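Local coordinates for protein tylactone synthase starter module and modules 1 & 2 (Streptomyces fradiae, PDB 2Z5L) that probably reduces the beta-keto group of a growing polyketide and sets its stereochemistry, as the first ketoreductase of the tylosin polyketide synthase, at residues 90-95 against 129-134; 82-87 against 122-127; 49-54 against 97-102; 104-109 against 137-142; 144-149 against 163-168. All blocks are in the same frame, centred on the assembly; numbering follows the deposited sequence.

In the fold
All five contacts lie in the N-terminal half of the chain, among parallel strands and the helices packed on them. Interactions 1 and 5 are buried: interaction 1 is purely apolar, between helices 88-99 and 119-135, whereas interaction 5 ties strand 140-147 to helix 160-175 through a buried indole bond. Interactions 2, 3 and 4 are partly buried and run out to polar rims. Helix 119-135 serves interactions 1 and 2, helix 88-99 serves 1 and 3, and strand 140-147 serves 4 and 5. Chemistry follows position: backbone bonds join neighbouring strands in interaction 4, a side chain grips a turn in interaction 2, and a weakly bonded arginine borders interaction 3.

Interaction 1: residues 90-95 against 129-134; sequences EVAELL and LQAVSD
The methyl of Ala-131 lies over one face of the peptide group that joins Val-91 to Ala-92. Its CB stands almost straight above the peptide nitrogen, 3.6 Å from Ala-92 N, and is 4.0 Å from Val-91 C. This peptide is the flat group of the contact, and no flat side chain comes within contact distance across the interface. Beside the peptide, Ala-131 CB also meets Ala-92 CB at 4.0 Å and Val-91 CB at 4.1 Å, so one small side chain fills the space between the two backbones. The CA atoms of Ala-92 and Ala-131 are therefore only 4.6 Å apart, and the short helical axes approach to 8.4 Å with a crossing angle of -58°.

One turn further along helix 88-99, Leu-95 reaches across with its CD1 branch, which touches Val-132 CG2 at 3.7 Å. The valine presents this methyl because CG2 stands beside the backbone N while CG1 takes the anti position (chi1 174°). The two side chains cross obliquely, and the remaining branches turn elsewhere: Val-132 CG1 packs on Met-99, and Leu-95 CD2 on Leu-51 and Val-53. Nearby, Arg-88 forms a salt bridge with Asp-134. Close alanine-mediated packing here joins adjacent helices covering a parallel sheet, as expected for the Rossmann-like alpha/beta layering of the structural subdomain in polyketide ketoreductases.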
# COMPACT_ATOMS: atom_id res chain seq x y z
N GLU A 90 20.28 16.69 -0.14
CA GLU A 90 20.68 17.09 -1.49
C GLU A 90 19.50 17.74 -2.21
O GLU A 90 19.64 18.80 -2.82
CB GLU A 90 21.15 15.89 -2.30
CG GLU A 90 22.25 15.08 -1.63
CD GLU A 90 22.36 13.68 -2.21
OE1 GLU A 90 22.60 13.56 -3.43
OE2 GLU A 90 22.21 12.70 -1.43
N VAL A 91 18.34 17.10 -2.12
CA VAL A 91 17.17 17.63 -2.79
C VAL A 91 16.79 19.00 -2.23
O VAL A 91 16.40 19.90 -2.99
CB VAL A 91 15.98 16.66 -2.67
CG1 VAL A 91 14.81 17.15 -3.51
CG2 VAL A 91 16.42 15.28 -3.12
N ALA A 92 16.93 19.19 -0.92
CA ALA A 92 16.62 20.49 -0.33
C ALA A 92 17.49 21.55 -1.02
O ALA A 92 17.00 22.61 -1.41
CB ALA A 92 16.89 20.48 1.19
N GLU A 93 18.78 21.25 -1.19
CA GLU A 93 19.72 22.18 -1.84
C GLU A 93 19.34 22.54 -3.28
O GLU A 93 19.58 23.67 -3.73
CB GLU A 93 21.14 21.61 -1.84
CG GLU A 93 22.00 22.07 -0.67
CD GLU A 93 23.37 21.41 -0.62
OE1 GLU A 93 24.11 21.46 -1.63
OE2 GLU A 93 23.72 20.85 0.46
N LEU A 94 18.76 21.58 -4.00
CA LEU A 94 18.35 21.83 -5.38
C LEU A 94 17.06 22.65 -5.46
O LEU A 94 16.88 23.45 -6.39
CB LEU A 94 18.17 20.51 -6.12
CG LEU A 94 19.44 19.70 -6.40
CD1 LEU A 94 19.07 18.30 -6.85
CD2 LEU A 94 20.26 20.40 -7.47
N LEU A 95 16.16 22.46 -4.50
CA LEU A 95 14.89 23.18 -4.48
C LEU A 95 14.97 24.56 -3.83
O LEU A 95 14.29 25.50 -4.25
CB LEU A 95 13.83 22.39 -3.72
CG LEU A 95 13.31 21.08 -4.28
CD1 LEU A 95 12.40 20.43 -3.25
CD2 LEU A 95 12.56 21.33 -5.58
N LEU A 129 9.53 15.34 -0.89
CA LEU A 129 8.50 15.86 0.00
C LEU A 129 9.14 16.37 1.28
O LEU A 129 8.85 17.48 1.74
CB LEU A 129 7.46 14.78 0.33
CG LEU A 129 6.30 15.20 1.24
CD1 LEU A 129 5.69 16.50 0.71
CD2 LEU A 129 5.25 14.10 1.29
N GLN A 130 10.01 15.54 1.86
CA GLN A 130 10.71 15.89 3.09
C GLN A 130 11.49 17.18 2.95
O GLN A 130 11.57 17.98 3.91
CB GLN A 130 11.69 14.79 3.49
CG GLN A 130 11.05 13.45 3.81
CD GLN A 130 12.09 12.37 4.07
OE1 GLN A 130 13.03 12.20 3.29
NE2 GLN A 130 11.93 11.64 5.17
N ALA A 131 12.07 17.38 1.78
CA ALA A 131 12.86 18.57 1.51
C ALA A 131 11.99 19.82 1.42
O ALA A 131 12.38 20.88 1.91
CB ALA A 131 13.66 18.39 0.22
N VAL A 132 10.82 19.69 0.80
CA VAL A 132 9.91 20.81 0.65
C VAL A 132 9.41 21.29 2.01
O VAL A 132 9.24 22.48 2.25
CB VAL A 132 8.69 20.43 -0.20
CG1 VAL A 132 7.69 21.57 -0.20
CG2 VAL A 132 9.14 20.12 -1.62
N SER A 133 9.19 20.33 2.90
CA SER A 133 8.73 20.61 4.24
C SER A 133 9.87 21.30 4.98
O SER A 133 9.65 22.28 5.69
CB SER A 133 8.36 19.29 4.93
OG SER A 133 7.84 19.50 6.23
N ASP A 134 11.09 20.80 4.80
CA ASP A 134 12.25 21.39 5.47
C ASP A 134 12.48 22.86 5.09
O ASP A 134 12.69 23.70 5.96
CB ASP A 134 13.52 20.59 5.16
CG ASP A 134 13.44 19.14 5.62
OD1 ASP A 134 12.91 18.88 6.74
OD2 ASP A 134 13.91 18.25 4.87

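Interaction 2: residues 82-87 against 122-127; sequences VPIGAR and VRTSIA
Hydrogen bonding centres on Thr-124, whose hydroxyl accepts the backbone N-H of Gly-85: Gly-85 N lies 2.8 Å from Thr-124 OG1, with an angle of 154° at the hydrogen. The same oxygen is hydrogen-bonded to the carbonyl O of Asp-120, one turn back in helix 119-135. Its position beside the threonine's own backbone N (chi1 -46°) lets it serve both partners.

The gripped element is a type II beta turn from Pro-83 to Ala-86, closed by Ala-86 N bonding to Pro-83 O at 3.1 Å, with Gly-85 third, where its positive phi of 95° suits glycine. This turn leads from strand 80-81 into helix 88-99, with Arg-87 at the N-cap and its backbone N bonded to Glu-90 OE2. It is a strand-to-helix connection of what is probably the structural subdomain.

Packing is provided by the other branch of the threonine. Thr-124 CG2 approaches Pro-83 O and Ala-86 O, each at 3.6 Å, and meets Val-82 CG1 at 4.1 Å, the two side chains lying alongside and pointing opposite ways. Ile-84 is set crosswise to Thr-124, its CG2 3.9 Å from Thr-124 OG1. One turn on, Ala-127 CB lies 3.8 Å from Ala-86 O.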
# COMPACT_ATOMS: atom_id res chain seq x y z
N VAL A 82 16.39 16.61 -10.54
CA VAL A 82 16.80 15.91 -9.33
C VAL A 82 17.03 14.45 -9.66
O VAL A 82 16.10 13.72 -10.00
CB VAL A 82 15.75 15.97 -8.21
CG1 VAL A 82 16.16 15.05 -7.06
CG2 VAL A 82 15.62 17.39 -7.70
N PRO A 83 18.28 14.00 -9.55
CA PRO A 83 18.61 12.61 -9.85
C PRO A 83 18.02 11.60 -8.86
O PRO A 83 17.87 11.88 -7.66
CB PRO A 83 20.14 12.62 -9.84
CG PRO A 83 20.45 13.65 -8.78
CD PRO A 83 19.45 14.75 -9.06
N ILE A 84 17.66 10.44 -9.39
CA ILE A 84 17.13 9.35 -8.58
C ILE A 84 18.29 8.99 -7.65
O ILE A 84 19.46 9.11 -8.04
CB ILE A 84 16.74 8.18 -9.49
CG1 ILE A 84 15.71 8.69 -10.50
CG2 ILE A 84 16.17 7.02 -8.69
CD1 ILE A 84 15.45 7.75 -11.65
N GLY A 85 18.00 8.58 -6.42
CA GLY A 85 19.09 8.27 -5.51
C GLY A 85 19.41 9.48 -4.63
O GLY A 85 19.98 9.32 -3.55
N ALA A 86 19.06 10.69 -5.08
CA ALA A 86 19.33 11.89 -4.29
C ALA A 86 18.64 11.85 -2.93
O ALA A 86 17.47 11.45 -2.83
CB ALA A 86 18.90 13.15 -5.06
N ARG A 87 19.37 12.23 -1.87
CA ARG A 87 18.84 12.24 -0.50
C ARG A 87 18.22 13.60 -0.15
O ARG A 87 18.51 14.59 -0.82
CB ARG A 87 19.95 11.88 0.50
CG ARG A 87 20.05 10.38 0.74
CD ARG A 87 21.49 9.87 0.80
NE ARG A 87 21.50 8.43 1.07
CZ ARG A 87 21.24 7.88 2.26
NH1 ARG A 87 20.96 8.66 3.30
NH2 ARG A 87 21.25 6.56 2.40
N VAL A 122 10.90 5.95 -5.54
CA VAL A 122 10.02 6.13 -4.38
C VAL A 122 10.81 6.77 -3.25
O VAL A 122 10.34 7.68 -2.57
CB VAL A 122 9.46 4.80 -3.91
CG1 VAL A 122 8.43 5.04 -2.79
CG2 VAL A 122 8.81 4.09 -5.07
N ARG A 123 12.03 6.28 -3.05
CA ARG A 123 12.88 6.81 -2.01
C ARG A 123 13.16 8.28 -2.27
O ARG A 123 13.02 9.11 -1.37
CB ARG A 123 14.19 6.02 -1.93
CG ARG A 123 14.01 4.55 -1.58
CD ARG A 123 15.37 3.89 -1.34
NE ARG A 123 15.25 2.46 -1.11
CZ ARG A 123 15.22 1.54 -2.07
NH1 ARG A 123 15.29 1.91 -3.35
NH2 ARG A 123 15.10 0.26 -1.76
N THR A 124 13.53 8.61 -3.51
CA THR A 124 13.83 9.98 -3.88
C THR A 124 12.59 10.87 -3.85
O THR A 124 12.70 12.07 -3.64
CB THR A 124 14.45 10.08 -5.29
OG1 THR A 124 15.48 9.10 -5.44
CG2 THR A 124 15.07 11.47 -5.48
N SER A 125 11.42 10.27 -4.09
CA SER A 125 10.16 11.00 -4.08
C SER A 125 9.84 11.39 -2.64
O SER A 125 9.42 12.52 -2.37
CB SER A 125 9.02 10.15 -4.66
OG SER A 125 9.18 9.96 -6.06
N ILE A 126 10.04 10.46 -1.73
CA ILE A 126 9.81 10.72 -0.32
C ILE A 126 10.77 11.84 0.10
O ILE A 126 10.37 12.78 0.80
CB ILE A 126 10.00 9.42 0.52
CG1 ILE A 126 8.79 8.51 0.27
CG2 ILE A 126 10.15 9.74 2.02
CD1 ILE A 126 8.88 7.17 0.89
N ALA A 127 12.01 11.74 -0.36
CA ALA A 127 13.04 12.74 -0.08
C ALA A 127 12.62 14.13 -0.57
O ALA A 127 12.89 15.13 0.09
CB ALA A 127 14.36 12.33 -0.75

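Interaction 3: residues 49-54 against 97-102; sequences RCLLVA and PSMESA
The guanidinium group of Arg-49 rides over Ala-102, with one of its faces turned to the methyl. Ala-102 CB lies 3.6 Å from Arg-49 NE, displaced toward the rim of the flat group. Farther out on the same side chain, Arg-49 NH2 makes a weak hydrogen bond to Ser-101 OG, 3.3 Å long and bent to 130° at the hydrogen. A chain folded at chi3 (-64°) directs the group to these two residues.

Deeper in, Leu-51 is the apolar half of the contact. Its CD1 meets Ser-98 CB at 3.8 Å, and its CD2 lies 4.0 Å from Met-99 SD, the two side chains roughly perpendicular. Helix 88-99 here carries the chain from edge strand 80-81 across strand 49-54 to strand 107-111, a helix-over-sheet layer of a parallel alpha/beta fold.

The backbone behind these groups sets them in place: a type I turn from Met-99 to Ala-102 brings Ser-101 and Ala-102 under the arginine, whose NH1 has a further, long and weak ion pair with Glu-105. Strand 49-54 is held beside strand 107-111 by backbone bonds of Arg-49 and Leu-51 to Thr-108, while Met-99 packs on Val-109 and on Ile-135 of helix 119-135.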
# COMPACT_ATOMS: atom_id res chain seq x y z
N ARG A 49 2.63 29.61 -10.39
CA ARG A 49 3.97 29.27 -10.83
C ARG A 49 4.31 27.83 -10.46
O ARG A 49 4.43 27.48 -9.28
CB ARG A 49 5.00 30.22 -10.22
CG ARG A 49 4.85 30.44 -8.73
CD ARG A 49 5.70 31.62 -8.31
NE ARG A 49 7.12 31.35 -8.53
CZ ARG A 49 8.05 32.28 -8.66
NH1 ARG A 49 7.72 33.57 -8.60
NH2 ARG A 49 9.32 31.94 -8.83
N CYS A 50 4.46 26.99 -11.48
CA CYS A 50 4.78 25.59 -11.28
C CYS A 50 6.26 25.33 -11.42
O CYS A 50 6.98 26.03 -12.14
CB CYS A 50 4.06 24.72 -12.30
SG CYS A 50 2.29 24.87 -12.33
N LEU A 51 6.70 24.28 -10.74
CA LEU A 51 8.08 23.84 -10.79
C LEU A 51 8.05 22.37 -11.17
O LEU A 51 7.62 21.54 -10.38
CB LEU A 51 8.74 24.00 -9.42
CG LEU A 51 10.24 23.69 -9.32
CD1 LEU A 51 11.06 24.77 -10.00
CD2 LEU A 51 10.64 23.61 -7.84
N LEU A 52 8.47 22.05 -12.39
CA LEU A 52 8.50 20.66 -12.82
C LEU A 52 9.82 20.04 -12.39
O LEU A 52 10.87 20.46 -12.87
CB LEU A 52 8.39 20.55 -14.34
CG LEU A 52 7.23 21.27 -15.00
CD1 LEU A 52 7.31 21.03 -16.50
CD2 LEU A 52 5.90 20.78 -14.44
N VAL A 53 9.75 19.06 -11.50
CA VAL A 53 10.92 18.34 -11.00
C VAL A 53 11.00 17.01 -11.74
O VAL A 53 10.04 16.24 -11.73
CB VAL A 53 10.81 18.05 -9.49
CG1 VAL A 53 12.10 17.41 -9.00
CG2 VAL A 53 10.51 19.33 -8.72
N ALA A 54 12.13 16.74 -12.36
CA ALA A 54 12.28 15.49 -13.10
C ALA A 54 13.71 14.94 -13.07
O ALA A 54 14.66 15.70 -12.87
CB ALA A 54 11.86 15.71 -14.54
N PRO A 97 16.72 27.33 -3.83
CA PRO A 97 16.69 28.56 -4.63
C PRO A 97 15.41 28.86 -5.43
O PRO A 97 15.03 30.02 -5.57
CB PRO A 97 17.94 28.43 -5.50
CG PRO A 97 18.09 26.95 -5.66
CD PRO A 97 17.79 26.42 -4.30
N SER A 98 14.73 27.83 -5.93
CA SER A 98 13.48 28.01 -6.70
C SER A 98 12.23 28.18 -5.83
O SER A 98 11.25 28.78 -6.27
CB SER A 98 13.25 26.83 -7.65
OG SER A 98 14.08 26.87 -8.80
N MET A 99 12.26 27.64 -4.61
CA MET A 99 11.13 27.71 -3.68
C MET A 99 11.05 29.07 -3.00
O MET A 99 9.97 29.63 -2.84
CB MET A 99 11.26 26.64 -2.60
CG MET A 99 11.34 25.21 -3.09
SD MET A 99 9.91 24.70 -4.04
CE MET A 99 8.71 24.40 -2.73
N GLU A 100 12.19 29.59 -2.60
CA GLU A 100 12.24 30.89 -1.94
C GLU A 100 12.11 32.03 -2.94
O GLU A 100 12.00 33.19 -2.55
CB GLU A 100 13.53 31.00 -1.16
CG GLU A 100 13.54 30.10 0.04
CD GLU A 100 14.93 29.90 0.59
OE1 GLU A 100 15.04 29.25 1.65
OE2 GLU A 100 15.90 30.38 -0.04
N SER A 101 12.11 31.68 -4.22
CA SER A 101 11.99 32.66 -5.29
C SER A 101 10.54 33.11 -5.44
O SER A 101 10.24 34.07 -6.15
CB SER A 101 12.47 32.07 -6.61
OG SER A 101 12.24 32.95 -7.68
N ALA A 102 9.63 32.42 -4.76
CA ALA A 102 8.22 32.77 -4.82
C ALA A 102 7.79 33.54 -3.59
O ALA A 102 6.73 34.16 -3.57
CB ALA A 102 7.38 31.50 -4.97

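Interaction 4: residues 104-109 against 137-142; sequences EENTTV and VPAARV
Val-109 and Val-142 stand side by side on one face of the sheet, Val-109 CB 4.5 Å from Val-142 CG2, and Thr-107 and Ala-140 point to the same face. Thr-108 and Arg-141 project from the other, where the arginine leads away and bonds through NH1 to the carbonyls of Pro-177 and Trp-180. This pairing follows from parallel strands only 9° apart. Thr-107 N bonds to Ala-139 O, Arg-141 N returns to Thr-107 O at 3.2 Å, and Val-109 N reaches Arg-141 O at 2.7 Å.

Just before the strands begin, Asn-106 swings its amide over the partner backbone (chi1 170°). Its OD1 comes within 2.8 Å of Ala-140 N at an angle too poor for a hydrogen bond, while ND2 makes a weak bond to Thr-108 OG1. Ala-139 CB fits closely against Asn-106 CA, 3.4 Å away. Farther back along the chain, the Glu-104 side chain crosses the Pro-138 ring at about a right angle, with OE2 3.9 Å from Pro-138 CG. Thr-107 OG1 and Pro-138 O are buried without a modelled partner. Strands 107-111 and 140-147, linked through helix 119-135, form a beta-alpha-beta unit of the Rossmann-like sheet.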
# COMPACT_ATOMS: atom_id res chain seq x y z
N GLU A 104 6.03 34.75 -0.64
CA GLU A 104 4.69 34.46 -0.13
C GLU A 104 3.85 33.71 -1.15
O GLU A 104 2.93 32.97 -0.78
CB GLU A 104 4.01 35.76 0.28
CG GLU A 104 4.63 36.38 1.50
CD GLU A 104 4.51 35.48 2.71
OE1 GLU A 104 5.20 35.74 3.72
OE2 GLU A 104 3.73 34.50 2.64
N GLU A 105 4.15 33.92 -2.43
CA GLU A 105 3.41 33.26 -3.50
C GLU A 105 3.51 31.74 -3.33
O GLU A 105 4.45 31.23 -2.72
CB GLU A 105 3.98 33.68 -4.86
CG GLU A 105 3.40 34.98 -5.41
CD GLU A 105 4.06 35.41 -6.73
OE1 GLU A 105 4.17 34.57 -7.65
OE2 GLU A 105 4.44 36.60 -6.84
N ASN A 106 2.52 31.04 -3.87
CA ASN A 106 2.47 29.58 -3.79
C ASN A 106 3.27 28.95 -4.92
O ASN A 106 3.19 29.39 -6.07
CB ASN A 106 1.02 29.07 -3.89
CG ASN A 106 0.95 27.54 -4.05
OD1 ASN A 106 1.32 26.79 -3.15
ND2 ASN A 106 0.48 27.09 -5.21
N THR A 107 4.03 27.92 -4.59
CA THR A 107 4.82 27.22 -5.58
C THR A 107 4.23 25.82 -5.72
O THR A 107 4.28 25.03 -4.78
CB THR A 107 6.29 27.05 -5.16
OG1 THR A 107 6.81 28.31 -4.69
CG2 THR A 107 7.12 26.56 -6.33
N THR A 108 3.65 25.53 -6.87
CA THR A 108 3.08 24.22 -7.09
C THR A 108 4.15 23.31 -7.67
O THR A 108 4.52 23.45 -8.83
CB THR A 108 1.89 24.27 -8.06
OG1 THR A 108 0.84 25.04 -7.49
CG2 THR A 108 1.40 22.86 -8.35
N VAL A 109 4.64 22.38 -6.85
CA VAL A 109 5.67 21.44 -7.29
C VAL A 109 5.08 20.21 -7.98
O VAL A 109 4.33 19.44 -7.37
CB VAL A 109 6.53 20.94 -6.09
CG1 VAL A 109 7.74 20.16 -6.61
CG2 VAL A 109 6.98 22.11 -5.24
N VAL A 137 8.91 26.78 2.96
CA VAL A 137 8.46 27.84 2.06
C VAL A 137 6.94 27.95 2.16
O VAL A 137 6.22 27.03 1.74
CB VAL A 137 8.89 27.55 0.60
CG1 VAL A 137 8.60 26.09 0.26
CG2 VAL A 137 8.16 28.47 -0.36
N PRO A 138 6.42 29.06 2.73
CA PRO A 138 4.98 29.25 2.87
C PRO A 138 4.28 29.13 1.52
O PRO A 138 4.73 29.71 0.53
CB PRO A 138 4.87 30.65 3.46
CG PRO A 138 6.06 31.34 2.90
CD PRO A 138 7.14 30.29 3.09
N ALA A 139 3.18 28.39 1.50
CA ALA A 139 2.41 28.18 0.28
C ALA A 139 3.15 27.28 -0.71
O ALA A 139 4.09 27.71 -1.37
CB ALA A 139 2.08 29.52 -0.37
N ALA A 140 2.72 26.02 -0.80
CA ALA A 140 3.32 25.05 -1.71
C ALA A 140 2.44 23.80 -1.83
O ALA A 140 1.86 23.35 -0.85
CB ALA A 140 4.71 24.67 -1.23
N ARG A 141 2.34 23.25 -3.03
CA ARG A 141 1.55 22.05 -3.27
C ARG A 141 2.39 21.03 -4.03
O ARG A 141 2.91 21.32 -5.11
CB ARG A 141 0.28 22.36 -4.08
CG ARG A 141 -0.80 23.12 -3.31
CD ARG A 141 -1.34 22.30 -2.15
NE ARG A 141 -2.21 23.08 -1.29
CZ ARG A 141 -2.82 22.59 -0.21
NH1 ARG A 141 -2.67 21.32 0.12
NH2 ARG A 141 -3.60 23.37 0.53
N VAL A 142 2.52 19.84 -3.47
CA VAL A 142 3.31 18.80 -4.11
C VAL A 142 2.42 17.79 -4.81
O VAL A 142 1.59 17.15 -4.18
CB VAL A 142 4.21 18.06 -3.10
CG1 VAL A 142 5.10 17.05 -3.84
CG2 VAL A 142 5.06 19.06 -2.33

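Interaction 5: residues 144-149 against 163-168; sequences ALTRRA and AQLWGF
The first torsions of Thr-146 and Trp-166 bring hydroxyl and indole together. The threonine holds OG1 between its backbone N and carbonyl carbon (chi1 69°), and the tryptophan sets CG beside its own N (chi1 -82°), swinging the pyrrole edge of the indole toward the strand. Trp-166 NE1 then donates to Thr-146 OG1 over 2.9 Å, nearly straight at 171° and almost exactly in the ring plane, so the hydroxyl oxygen sits at the edge of the indole.

That oxygen has a second partner: Thr-146 OG1 is also hydrogen-bonded to OD1 of Asp-185 on strand 180-186, and the same carboxylate oxygen takes the backbone N-H of Ala-149. A buried network thus fixes the rotation of the threonine and links the indole, through one hydroxyl, to an acidic side chain that the amide of Ala-149 also helps to hold.

Around this polar centre the packing is close. Ala-149 CB approaches the indole obliquely, 3.3 Å from Trp-166 NE1 and 3.4 Å from Trp-166 CD1. The methyl of the threonine serves the other neighbour: Thr-146 CG2 touches Leu-165 CD1 at 3.8 Å, the two side chains passing with reversed headings, and Ala-144 CB lies 4.3 Å from that same leucine CD1. Past the strand, the loop draws in toward the helix, with Ala-149 O 3.8 Å from Ala-163 CA. Leu-165 also packs on Ser-125 of helix 119-135. Strand 140-147 and helix 160-175, roughly antiparallel where they meet, are the first two elements of a beta-alpha-beta unit completed by strand 180-186.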
# COMPACT_ATOMS: atom_id res chain seq x y z
N ALA A 144 2.43 14.40 -7.24
CA ALA A 144 3.27 13.34 -7.75
C ALA A 144 2.59 12.67 -8.94
O ALA A 144 1.50 12.11 -8.82
CB ALA A 144 3.56 12.31 -6.66
N LEU A 145 3.25 12.73 -10.09
CA LEU A 145 2.73 12.11 -11.29
C LEU A 145 3.33 10.72 -11.40
O LEU A 145 4.48 10.51 -11.05
CB LEU A 145 3.08 12.93 -12.53
CG LEU A 145 2.57 14.37 -12.52
CD1 LEU A 145 2.91 15.03 -13.85
CD2 LEU A 145 1.08 14.39 -12.27
N THR A 146 2.53 9.77 -11.89
CA THR A 146 2.99 8.40 -12.05
C THR A 146 2.38 7.80 -13.30
O THR A 146 1.58 8.46 -13.98
CB THR A 146 2.58 7.51 -10.86
OG1 THR A 146 1.16 7.32 -10.87
CG2 THR A 146 2.97 8.17 -9.54
N ARG A 147 2.73 6.56 -13.59
CA ARG A 147 2.22 5.87 -14.77
C ARG A 147 2.06 4.37 -14.50
O ARG A 147 3.00 3.70 -14.08
CB ARG A 147 3.18 6.05 -15.93
CG ARG A 147 4.60 5.65 -15.59
CD ARG A 147 5.30 5.03 -16.77
NE ARG A 147 4.66 3.79 -17.17
CZ ARG A 147 5.09 3.00 -18.16
NH1 ARG A 147 6.17 3.34 -18.85
NH2 ARG A 147 4.44 1.88 -18.45
N ARG A 148 0.86 3.86 -14.79
CA ARG A 148 0.57 2.45 -14.59
C ARG A 148 0.65 2.10 -13.10
O ARG A 148 0.83 0.94 -12.73
CB ARG A 148 1.54 1.57 -15.40
CG ARG A 148 0.96 1.05 -16.72
CD ARG A 148 2.00 0.36 -17.61
NE ARG A 148 2.71 -0.73 -16.94
CZ ARG A 148 2.15 -1.86 -16.53
NH1 ARG A 148 2.89 -2.78 -15.92
NH2 ARG A 148 0.85 -2.07 -16.72
N ALA A 149 0.50 3.11 -12.25
CA ALA A 149 0.55 2.90 -10.81
C ALA A 149 -0.68 2.12 -10.35
O ALA A 149 -0.60 1.29 -9.44
CB ALA A 149 0.61 4.25 -10.09
N ALA A 163 2.73 1.94 -7.52
CA ALA A 163 1.79 1.59 -6.46
C ALA A 163 2.29 2.02 -5.09
O ALA A 163 1.51 2.44 -4.24
CB ALA A 163 1.53 0.07 -6.47
N GLN A 164 3.60 1.92 -4.88
CA GLN A 164 4.21 2.31 -3.61
C GLN A 164 4.01 3.79 -3.30
O GLN A 164 3.67 4.16 -2.17
CB GLN A 164 5.71 2.01 -3.63
CG GLN A 164 6.07 0.55 -3.42
CD GLN A 164 7.56 0.38 -3.12
OE1 GLN A 164 8.09 1.08 -2.27
NE2 GLN A 164 8.23 -0.53 -3.82
N LEU A 165 4.24 4.62 -4.31
CA LEU A 165 4.11 6.08 -4.19
C LEU A 165 2.68 6.50 -3.84
O LEU A 165 2.46 7.43 -3.07
CB LEU A 165 4.53 6.75 -5.51
CG LEU A 165 5.71 7.73 -5.52
CD1 LEU A 165 5.68 8.52 -6.83
CD2 LEU A 165 5.61 8.69 -4.34
N TRP A 166 1.70 5.84 -4.44
CA TRP A 166 0.32 6.19 -4.13
C TRP A 166 0.08 5.86 -2.66
O TRP A 166 -0.57 6.63 -1.96
CB TRP A 166 -0.65 5.43 -5.02
CG TRP A 166 -0.82 6.08 -6.35
CD1 TRP A 166 0.13 6.24 -7.33
CD2 TRP A 166 -2.01 6.70 -6.85
NE1 TRP A 166 -0.39 6.92 -8.41
CE2 TRP A 166 -1.71 7.21 -8.14
CE3 TRP A 166 -3.30 6.87 -6.33
CZ2 TRP A 166 -2.65 7.88 -8.91
CZ3 TRP A 166 -4.24 7.54 -7.11
CH2 TRP A 166 -3.91 8.04 -8.38
N GLY A 167 0.65 4.74 -2.21
CA GLY A 167 0.49 4.36 -0.82
C GLY A 167 1.05 5.43 0.09
O GLY A 167 0.39 5.89 1.02
N PHE A 168 2.28 5.85 -0.19
CA PHE A 168 2.94 6.88 0.60
C PHE A 168 2.24 8.22 0.46
O PHE A 168 2.16 9.00 1.41
CB PHE A 168 4.37 7.05 0.11
CG PHE A 168 5.08 8.18 0.76
CD1 PHE A 168 5.57 8.06 2.06
CD2 PHE A 168 5.24 9.39 0.10
CE1 PHE A 168 6.19 9.12 2.69
CE2 PHE A 168 5.86 10.45 0.72
CZ PHE A 168 6.34 10.32 2.03